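Local coordinates for protein NADH dehydrogenase (Methanothermobacter marburgensis, PDB 4R81) that binds flavin mononucleotide in a flavodoxin-like fold and probably oxidises NADH or NADPH with a quinone as electron acceptor, at residues T146-A149 with E150-S154; R191-R194 with A195-L199. All blocks are in the same frame, centred on the assembly; numbering follows the deposited sequence.

Contact 1: T146-A149 with E150-S154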
ATOM      1  N   THR A 146     -14.657   2.745  11.630  1.00 28.40           N
ATOM      2  CA  THR A 146     -14.497   1.432  10.995  1.00 28.30           C
ATOM      3  C   THR A 146     -13.189   0.699  11.313  1.00 29.96           C
ATOM      4  O   THR A 146     -13.063  -0.491  11.030  1.00 33.05           O
ATOM      5  CB  THR A 146     -14.623   1.517   9.467  1.00 27.47           C
ATOM      6  OG1 THR A 146     -13.596   2.373   8.952  1.00 28.78           O
ATOM      7  CG2 THR A 146     -15.987   2.058   9.066  1.00 27.92           C
ATOM      8  N   GLY A 147     -12.213   1.398  11.877  1.00 27.94           N
ATOM      9  CA  GLY A 147     -10.933   0.773  12.157  1.00 26.57           C
ATOM     10  C   GLY A 147      -9.861   1.075  11.123  1.00 25.66           C
ATOM     11  O   GLY A 147      -8.696   0.705  11.298  1.00 24.66           O
ATOM     12  N   ILE A 148     -10.245   1.746  10.042  1.00 23.42           N
ATOM     13  CA  ILE A 148      -9.286   2.086   8.992  1.00 23.54           C
ATOM     14  C   ILE A 148      -8.268   3.138   9.471  1.00 21.56           C
ATOM     15  O   ILE A 148      -7.074   3.006   9.211  1.00 21.94           O
ATOM     16  CB  ILE A 148      -9.985   2.525   7.682  1.00 25.53           C
ATOM     17  CG1 ILE A 148     -10.754   1.351   7.069  1.00 26.66           C
ATOM     18  CG2 ILE A 148      -8.966   3.028   6.673  1.00 25.86           C
ATOM     19  CD1 ILE A 148      -9.862   0.264   6.483  1.00 26.61           C
ATOM     20  N   ALA A 149      -8.729   4.165  10.185  1.00 20.64           N
ATOM     21  CA  ALA A 149      -7.806   5.179  10.705  1.00 21.17           C
ATOM     22  C   ALA A 149      -6.720   4.556  11.591  1.00 21.85           C
ATOM     23  O   ALA A 149      -5.539   4.891  11.474  1.00 20.70           O
ATOM     24  CB  ALA A 149      -8.561   6.277  11.469  1.00 20.46           C
ATOM     25  N   GLU A 150      -7.129   3.641  12.465  1.00 24.35           N
ATOM     26  CA  GLU A 150      -6.200   2.941  13.343  1.00 24.71           C
ATOM     27  C   GLU A 150      -5.211   2.082  12.551  1.00 24.18           C
ATOM     28  O   GLU A 150      -4.020   2.032  12.868  1.00 22.64           O
ATOM     29  CB  GLU A 150      -6.984   2.088  14.339  1.00 26.92           C
ATOM     30  CG  GLU A 150      -6.135   1.279  15.294  1.00 31.56           C
ATOM     31  CD  GLU A 150      -6.951   0.735  16.452  1.00 34.89           C
ATOM     32  OE1 GLU A 150      -7.999   1.339  16.777  1.00 36.35           O
ATOM     33  OE2 GLU A 150      -6.555  -0.298  17.036  1.00 35.72           O
ATOM     34  N   SER A 151      -5.711   1.412  11.517  1.00 23.44           N
ATOM     35  CA  SER A 151      -4.863   0.608  10.652  1.00 25.07           C
ATOM     36  C   SER A 151      -3.806   1.488  10.015  1.00 25.62           C
ATOM     37  O   SER A 151      -2.624   1.131   9.954  1.00 25.62           O
ATOM     38  CB  SER A 151      -5.699  -0.051   9.558  1.00 26.48           C
ATOM     39  OG  SER A 151      -6.639  -0.950  10.123  1.00 28.31           O
ATOM     40  N   MET A 152      -4.235   2.652   9.547  1.00 25.27           N
ATOM     41  CA  MET A 152      -3.322   3.547   8.865  1.00 26.17           C
ATOM     42  C   MET A 152      -2.278   4.112   9.804  1.00 24.72           C
ATOM     43  O   MET A 152      -1.135   4.298   9.408  1.00 24.25           O
ATOM     44  CB  MET A 152      -4.082   4.654   8.152  1.00 28.39           C
ATOM     45  CG  MET A 152      -5.043   4.108   7.132  1.00 33.31           C
ATOM     46  SD  MET A 152      -5.645   5.395   6.049  1.00 38.26           S
ATOM     47  CE  MET A 152      -6.359   6.526   7.224  1.00 35.18           C
ATOM     48  N   ARG A 153      -2.664   4.369  11.050  1.00 25.81           N
ATOM     49  CA  ARG A 153      -1.690   4.776  12.053  1.00 26.08           C
ATOM     50  C   ARG A 153      -0.671   3.661  12.319  1.00 25.11           C
ATOM     51  O   ARG A 153       0.527   3.922  12.371  1.00 26.65           O
ATOM     52  CB  ARG A 153      -2.383   5.225  13.345  1.00 28.60           C
ATOM     53  CG  ARG A 153      -3.086   6.575  13.219  1.00 31.41           C
ATOM     54  CD  ARG A 153      -3.591   7.083  14.562  1.00 32.35           C
ATOM     55  NE  ARG A 153      -4.680   6.266  15.094  1.00 33.65           N
ATOM     56  CZ  ARG A 153      -5.969   6.513  14.882  1.00 34.99           C
ATOM     57  NH1 ARG A 153      -6.331   7.558  14.147  1.00 35.67           N
ATOM     58  NH2 ARG A 153      -6.897   5.718  15.404  1.00 34.81           N
ATOM     59  N   SER A 154      -1.146   2.425  12.463  1.00 22.73           N
ATOM     60  CA  SER A 154      -0.261   1.280  12.707  1.00 20.48           C
ATOM     61  C   SER A 154       0.744   1.079  11.577  1.00 20.64           C
ATOM     62  O   SER A 154       1.922   0.794  11.815  1.00 22.47           O
ATOM     63  CB  SER A 154      -1.076  -0.003  12.882  1.00 22.53           C
ATOM     64  OG  SER A 154      -1.852   0.056  14.064  1.00 26.88           O
TER
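G147 O, I148 O and A149 O accept the i+4 amides of S151, M152 and R153, which makes G147 the N-cap of helix 148-162. There the chain leaves helix 140-146, and G147 takes a positive phi of 100°, at which a side chain would press on the preceding carbonyl O, as suits glycine. Its carbonyl is gripped twice. S151 N sits 3.1 Å from G147 O, and S151 OG donates to G147 O at 2.9 Å from the other face of the carbonyl plane. OG can fold back because it lies beside its own backbone N (chi1 -63°). One turn after I148, M152 CG lies 4.1 Å from I148 CG2, the side chains slanting across each other. R153 bends at chi3, and one face of its guanidinium lies over A149 O, 3.7 Å from the plane near its centre; R153 NH1 is 3.7 Å from A149 CB and forms a salt bridge with E144 of the preceding helix. M152 packs on L91 and I148 on S94, both FMN-binding residues. The guanidinium probably polarises A149 O, tempered by E144, while the bond to G147 O fixes the rotation of the S151 hydroxyl, on a residue buried against S154 of the second subunit.

Contact 2: R191-R194 with A195-L199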
ATOM      1  N   ARG A 191      -6.188  23.140   8.150  1.00 22.89           N
ATOM      2  CA  ARG A 191      -5.442  22.148   8.920  1.00 22.33           C
ATOM      3  C   ARG A 191      -4.056  21.906   8.320  1.00 22.00           C
ATOM      4  O   ARG A 191      -3.059  21.820   9.045  1.00 21.88           O
ATOM      5  CB  ARG A 191      -6.238  20.839   9.022  1.00 21.48           C
ATOM      6  CG  ARG A 191      -7.531  20.995   9.837  1.00 23.19           C
ATOM      7  CD  ARG A 191      -8.388  19.751   9.813  1.00 25.80           C
ATOM      8  NE  ARG A 191      -7.688  18.610  10.386  1.00 25.54           N
ATOM      9  CZ  ARG A 191      -7.977  17.346  10.114  1.00 24.89           C
ATOM     10  NH1 ARG A 191      -8.951  17.059   9.262  1.00 26.78           N
ATOM     11  NH2 ARG A 191      -7.281  16.371  10.680  1.00 26.05           N
ATOM     12  N   ALA A 192      -3.999  21.813   6.997  1.00 20.86           N
ATOM     13  CA  ALA A 192      -2.730  21.589   6.317  1.00 21.94           C
ATOM     14  C   ALA A 192      -1.763  22.748   6.569  1.00 21.87           C
ATOM     15  O   ALA A 192      -0.581  22.543   6.860  1.00 20.72           O
ATOM     16  CB  ALA A 192      -2.957  21.391   4.835  1.00 22.52           C
ATOM     17  N   ARG A 193      -2.273  23.970   6.468  1.00 21.49           N
ATOM     18  CA  ARG A 193      -1.454  25.154   6.698  1.00 23.10           C
ATOM     19  C   ARG A 193      -0.954  25.163   8.141  1.00 23.65           C
ATOM     20  O   ARG A 193       0.222  25.431   8.397  1.00 22.79           O
ATOM     21  CB  ARG A 193      -2.254  26.419   6.375  1.00 24.89           C
ATOM     22  CG  ARG A 193      -1.430  27.696   6.277  1.00 29.49           C
ATOM     23  CD  ARG A 193      -2.194  28.768   5.494  1.00 33.02           C
ATOM     24  NE  ARG A 193      -3.623  28.456   5.403  1.00 38.45           N
ATOM     25  CZ  ARG A 193      -4.269  28.170   4.272  1.00 41.09           C
ATOM     26  NH1 ARG A 193      -5.567  27.890   4.304  1.00 40.52           N
ATOM     27  NH2 ARG A 193      -3.629  28.173   3.111  1.00 41.86           N
ATOM     28  N   ARG A 194      -1.847  24.832   9.070  1.00 22.93           N
ATOM     29  CA  ARG A 194      -1.511  24.802  10.489  1.00 22.71           C
ATOM     30  C   ARG A 194      -0.405  23.786  10.764  1.00 22.10           C
ATOM     31  O   ARG A 194       0.476  24.026  11.585  1.00 22.27           O
ATOM     32  CB  ARG A 194      -2.757  24.481  11.317  1.00 22.42           C
ATOM     33  CG  ARG A 194      -2.551  24.544  12.824  1.00 23.56           C
ATOM     34  CD  ARG A 194      -3.804  24.094  13.582  1.00 26.44           C
ATOM     35  NE  ARG A 194      -4.940  24.960  13.280  1.00 26.95           N
ATOM     36  CZ  ARG A 194      -6.165  24.529  12.989  1.00 27.07           C
ATOM     37  NH1 ARG A 194      -6.436  23.227  12.965  1.00 26.01           N
ATOM     38  NH2 ARG A 194      -7.120  25.408  12.724  1.00 28.01           N
ATOM     39  N   ALA A 195      -0.447  22.658  10.063  1.00 20.85           N
ATOM     40  CA  ALA A 195       0.537  21.606  10.269  1.00 20.95           C
ATOM     41  C   ALA A 195       1.934  22.065   9.872  1.00 22.87           C
ATOM     42  O   ALA A 195       2.927  21.650  10.475  1.00 25.74           O
ATOM     43  CB  ALA A 195       0.150  20.358   9.512  1.00 20.54           C
ATOM     44  N   GLY A 196       2.001  22.931   8.862  1.00 21.96           N
ATOM     45  CA  GLY A 196       3.262  23.514   8.432  1.00 22.32           C
ATOM     46  C   GLY A 196       3.753  24.556   9.420  1.00 22.63           C
ATOM     47  O   GLY A 196       4.925  24.563   9.806  1.00 23.22           O
ATOM     48  N   ARG A 197       2.848  25.440   9.828  1.00 21.88           N
ATOM     49  CA  ARG A 197       3.164  26.499  10.782  1.00 24.55           C
ATOM     50  C   ARG A 197       3.604  25.911  12.127  1.00 25.14           C
ATOM     51  O   ARG A 197       4.494  26.445  12.783  1.00 26.02           O
ATOM     52  CB  ARG A 197       1.945  27.412  10.963  1.00 28.24           C
ATOM     53  CG  ARG A 197       2.142  28.596  11.896  1.00 32.54           C
ATOM     54  CD  ARG A 197       0.812  29.303  12.143  1.00 35.30           C
ATOM     55  NE  ARG A 197      -0.025  29.280  10.947  1.00 39.24           N
ATOM     56  CZ  ARG A 197      -1.263  28.794  10.900  1.00 39.50           C
ATOM     57  NH1 ARG A 197      -1.836  28.307  11.994  1.00 38.51           N
ATOM     58  NH2 ARG A 197      -1.934  28.810   9.757  1.00 38.72           N
ATOM     59  N   ASN A 198       3.007  24.787  12.514  1.00 25.76           N
ATOM     60  CA  ASN A 198       3.277  24.219  13.832  1.00 27.73           C
ATOM     61  C   ASN A 198       4.265  23.065  13.805  1.00 28.34           C
ATOM     62  O   ASN A 198       4.290  22.248  14.722  1.00 28.32           O
ATOM     63  CB  ASN A 198       1.974  23.780  14.504  1.00 29.02           C
ATOM     64  CG  ASN A 198       1.094  24.953  14.884  1.00 30.36           C
ATOM     65  OD1 ASN A 198       1.516  26.108  14.812  1.00 30.80           O
ATOM     66  ND2 ASN A 198      -0.133  24.664  15.292  1.00 31.00           N
ATOM     67  N   LEU A 199       5.078  23.009  12.754  1.00 28.14           N
ATOM     68  CA  LEU A 199       6.009  21.903  12.550  1.00 29.11           C
ATOM     69  C   LEU A 199       6.944  21.668  13.732  1.00 30.44           C
ATOM     70  O   LEU A 199       7.231  20.522  14.091  1.00 32.90           O
ATOM     71  CB  LEU A 199       6.836  22.134  11.288  1.00 28.82           C
ATOM     72  CG  LEU A 199       7.759  20.976  10.913  1.00 30.59           C
ATOM     73  CD1 LEU A 199       6.950  19.794  10.412  1.00 28.71           C
ATOM     74  CD2 LEU A 199       8.771  21.419   9.875  1.00 30.60           C
TER
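The R197 guanidinium lies over the backbone of the preceding turn: R194 CA lies 3.6 Å from the guanidinium plane, toward the rim, with R193 O farther off on that same face. From that side, R193 CG lies 3.7 Å from R197 NH2 and R194 CG 3.9 Å from R197 NH1. This is the last turn of helix 185-197, the C-terminal helix of the flavodoxin-like fold. R197 CG stands opposite its own backbone N (chi1 -178°), and a bend at chi3 brings the group back along the helix. The R193 and R197 guanidinium planes are nearly coplanar, 22° apart, whereas that of R194 is turned 71° from R197. Each of the first two has its own acid on helix 18-32: R193 NH2 pairs with E28 and R197 NE with E32, which should offset the gathered positive charge. R191 instead turns to E172 on strand 169-174. A192, buried, packs on V22 and A25 of helix 18-32 and on L133 of the sheet. Backbone bonds continue to the helix end, R197 N meeting R193 O at 3.0 Å. N198 is the first residue to leave helical angles, yet its N-H still goes to R194 O, with N198 N 2.8 Å away. Its side chain runs alongside that of R194 in the same direction, and the amide ND2 rests 3.5 Å from R194 CG.

Going from the N terminus, contact 1 comes first and contact 2 follows in series; neither nests in nor crosses the other. Each closes just single helical turns, one at the start of helix 148-162 and one at the end of helix 185-197. Strand 169-174, an edge of the parallel sheet within the chain, lies between them in sequence and meets both: M152 packs on M171 and I173, while R191 reaches the I173 carbonyl. Residues 146-154 thus join the sheet to the FMN loops and second subunit, and 191-199 join it to helix 18-32. Their nearest atoms are about 10 Å apart.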